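Local coordinates for Sensory/regulatory protein rpfC (Xanthomonas campestris pv. campestris, PDB 3M6M) that is a sensory histidine kinase whose receiver domain binds magnesium and probably takes up a phosphoryl group, at residues Ala20-Ala25 with His67-Asn72. Sequence-based numbering, arbitrary orientation.
Sequences ADDHEA and HMPGMN. With MG (magnesium ion), chain T.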
loop_
_atom_site.group_PDB
_atom_site.type_symbol
_atom_site.label_atom_id
_atom_site.label_comp_id
_atom_site.label_asym_id
_atom_site.label_seq_id
_atom_site.Cartn_x
_atom_site.Cartn_y
_atom_site.Cartn_z
ATOM N N ALA D 20 27.304 9.797 -32.107
ATOM C CA ALA D 20 28.219 9.080 -31.222
ATOM C C ALA D 20 28.253 7.580 -31.518
ATOM O O ALA D 20 27.223 6.905 -31.488
ATOM C CB ALA D 20 27.865 9.329 -29.763
ATOM N N ASP D 21 29.451 7.081 -31.812
ATOM C CA ASP D 21 29.707 5.652 -31.983
ATOM C C ASP D 21 31.179 5.378 -31.698
ATOM O O ASP D 21 32.049 6.144 -32.122
ATOM C CB ASP D 21 29.344 5.192 -33.397
ATOM C CG ASP D 21 29.270 3.681 -33.519
ATOM O OD1 ASP D 21 30.311 3.007 -33.354
ATOM O OD2 ASP D 21 28.169 3.164 -33.795
ATOM N N ASP D 22 31.449 4.285 -30.988
ATOM C CA ASP D 22 32.815 3.958 -30.567
ATOM C C ASP D 22 33.708 3.414 -31.690
ATOM O O ASP D 22 34.934 3.402 -31.557
ATOM C CB ASP D 22 32.817 3.018 -29.350
ATOM C CG ASP D 22 32.035 1.737 -29.585
ATOM O OD1 ASP D 22 30.839 1.814 -29.936
ATOM O OD2 ASP D 22 32.615 0.649 -29.397
ATOM N N HIS D 23 33.094 2.977 -32.788
ATOM C CA HIS D 23 33.841 2.478 -33.943
ATOM C C HIS D 23 33.951 3.520 -35.054
ATOM O O HIS D 23 32.973 4.196 -35.385
ATOM C CB HIS D 23 33.231 1.175 -34.469
ATOM C CG HIS D 23 33.502 -0.007 -33.592
ATOM N ND1 HIS D 23 32.598 -0.465 -32.657
ATOM C CD2 HIS D 23 34.584 -0.816 -33.496
ATOM C CE1 HIS D 23 33.109 -1.509 -32.028
ATOM N NE2 HIS D 23 34.312 -1.742 -32.518
ATOM N N GLU D 24 35.154 3.635 -35.618
ATOM C CA GLU D 24 35.469 4.627 -36.650
ATOM C C GLU D 24 34.628 4.466 -37.917
ATOM O O GLU D 24 34.116 5.451 -38.453
ATOM C CB GLU D 24 36.965 4.581 -36.992
ATOM C CG GLU D 24 37.443 5.691 -37.930
ATOM C CD GLU D 24 38.934 5.620 -38.222
ATOM O OE1 GLU D 24 39.739 5.701 -37.267
ATOM O OE2 GLU D 24 39.305 5.493 -39.411
ATOM N N ALA D 25 34.486 3.226 -38.380
ATOM C CA ALA D 25 33.724 2.923 -39.592
ATOM C C ALA D 25 32.265 3.386 -39.504
ATOM O O ALA D 25 31.739 3.968 -40.458
ATOM C CB ALA D 25 33.801 1.432 -39.913
ATOM N N HIS D 67 25.541 0.498 -27.717
ATOM C CA HIS D 67 26.624 -0.196 -27.027
ATOM C C HIS D 67 27.997 0.420 -27.262
ATOM O O HIS D 67 28.604 0.258 -28.323
ATOM C CB HIS D 67 26.597 -1.696 -27.328
ATOM C CG HIS D 67 25.403 -2.391 -26.753
ATOM N ND1 HIS D 67 24.356 -2.837 -27.530
ATOM C CD2 HIS D 67 25.077 -2.691 -25.474
ATOM C CE1 HIS D 67 23.443 -3.397 -26.755
ATOM N NE2 HIS D 67 23.855 -3.318 -25.502
ATOM N N MET D 68 28.457 1.144 -26.247
ATOM C CA MET D 68 29.780 1.757 -26.223
ATOM C C MET D 68 30.393 1.470 -24.856
ATOM O O MET D 68 29.662 1.371 -23.871
ATOM C CB MET D 68 29.683 3.271 -26.442
ATOM C CG MET D 68 29.069 3.694 -27.776
ATOM S SD MET D 68 28.905 5.483 -27.984
ATOM C CE MET D 68 27.709 5.874 -26.708
ATOM N N PRO D 69 31.732 1.325 -24.788
ATOM C CA PRO D 69 32.395 1.109 -23.497
ATOM C C PRO D 69 32.346 2.347 -22.600
ATOM O O PRO D 69 32.220 3.467 -23.101
ATOM C CB PRO D 69 33.850 0.803 -23.890
ATOM C CG PRO D 69 33.804 0.453 -25.347
ATOM C CD PRO D 69 32.690 1.273 -25.907
ATOM N N GLY D 70 32.447 2.137 -21.289
ATOM C CA GLY D 70 32.434 3.228 -20.314
ATOM C C GLY D 70 31.027 3.703 -20.001
ATOM O O GLY D 70 30.454 3.337 -18.973
ATOM N N MET D 71 30.481 4.531 -20.889
ATOM C CA MET D 71 29.096 4.985 -20.797
ATOM C C MET D 71 28.364 4.639 -22.087
ATOM O O MET D 71 28.791 5.028 -23.177
ATOM C CB MET D 71 29.029 6.495 -20.532
ATOM C CG MET D 71 27.603 7.036 -20.349
ATOM S SD MET D 71 27.487 8.828 -20.116
ATOM C CE MET D 71 28.272 8.969 -18.516
ATOM N N ASN D 72 27.264 3.904 -21.964
ATOM C CA ASN D 72 26.485 3.508 -23.131
ATOM C C ASN D 72 25.348 4.488 -23.435
ATOM O O ASN D 72 25.177 5.486 -22.729
ATOM C CB ASN D 72 25.989 2.057 -23.005
ATOM C CG ASN D 72 25.071 1.840 -21.811
ATOM O OD1 ASN D 72 24.172 2.641 -21.538
ATOM N ND2 ASN D 72 25.286 0.738 -21.104
HETATM MG MG MG T . 29.250 -0.092 -30.490
#
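Asp22 holds CG between its backbone N and carbonyl carbon (chi1 56°), and this sets its carboxylate against Met68 and Pro69. Met68 sets CG beside its backbone N (chi1 -61°) and runs on extended to SD, which reaches the backbone of Asp21; the bend at chi3 only turns CE.

The two oxygens of Asp22 have different neighbours. Asp22 OD1 binds the magnesium ion at 2.5 Å, and the carbonyl O of His67 binds the same ion at 2.3 Å. These two ligand atoms, Asp22 OD1 and His67 O, lie 3.2 Å apart and are bridged by the metal. Asp65 supplies a third ligand. His67 binds through its backbone O, not through its imidazole. Asp22 OD2 rests 3.5 Å from Pro69 CD, and the two side chains cross at about a right angle.

Met68 fills the inner side of the contact. Met68 CG comes within 3.4 Å of Asp22 OD1. Met68 SD lies 4.1 Å from Asp21 CA and 4.4 Å from Ala20 CB, where strand 16-20 ends. Ala47 of helix 47-56 also touches Met68.

The CA-CB bond of Asp21 points away from residues 67-72. Asp21 OD1 accepts a hydrogen bond from His23 N at 2.8 Å through the anti lone pair, forming an Asx turn just before helix 24-35. Asp21 OD2 makes a salt bridge with Lys119.

This is the acidic metal pocket of a CheY-like receiver domain, at the C-terminal ends of the parallel strands. Sharing the magnesium ion probably offsets the repulsion between the carboxylates and the carbonyl oxygen. In this family the ion supports phosphoryl transfer to the aspartate that ends the third strand, consistent with Asp65 here.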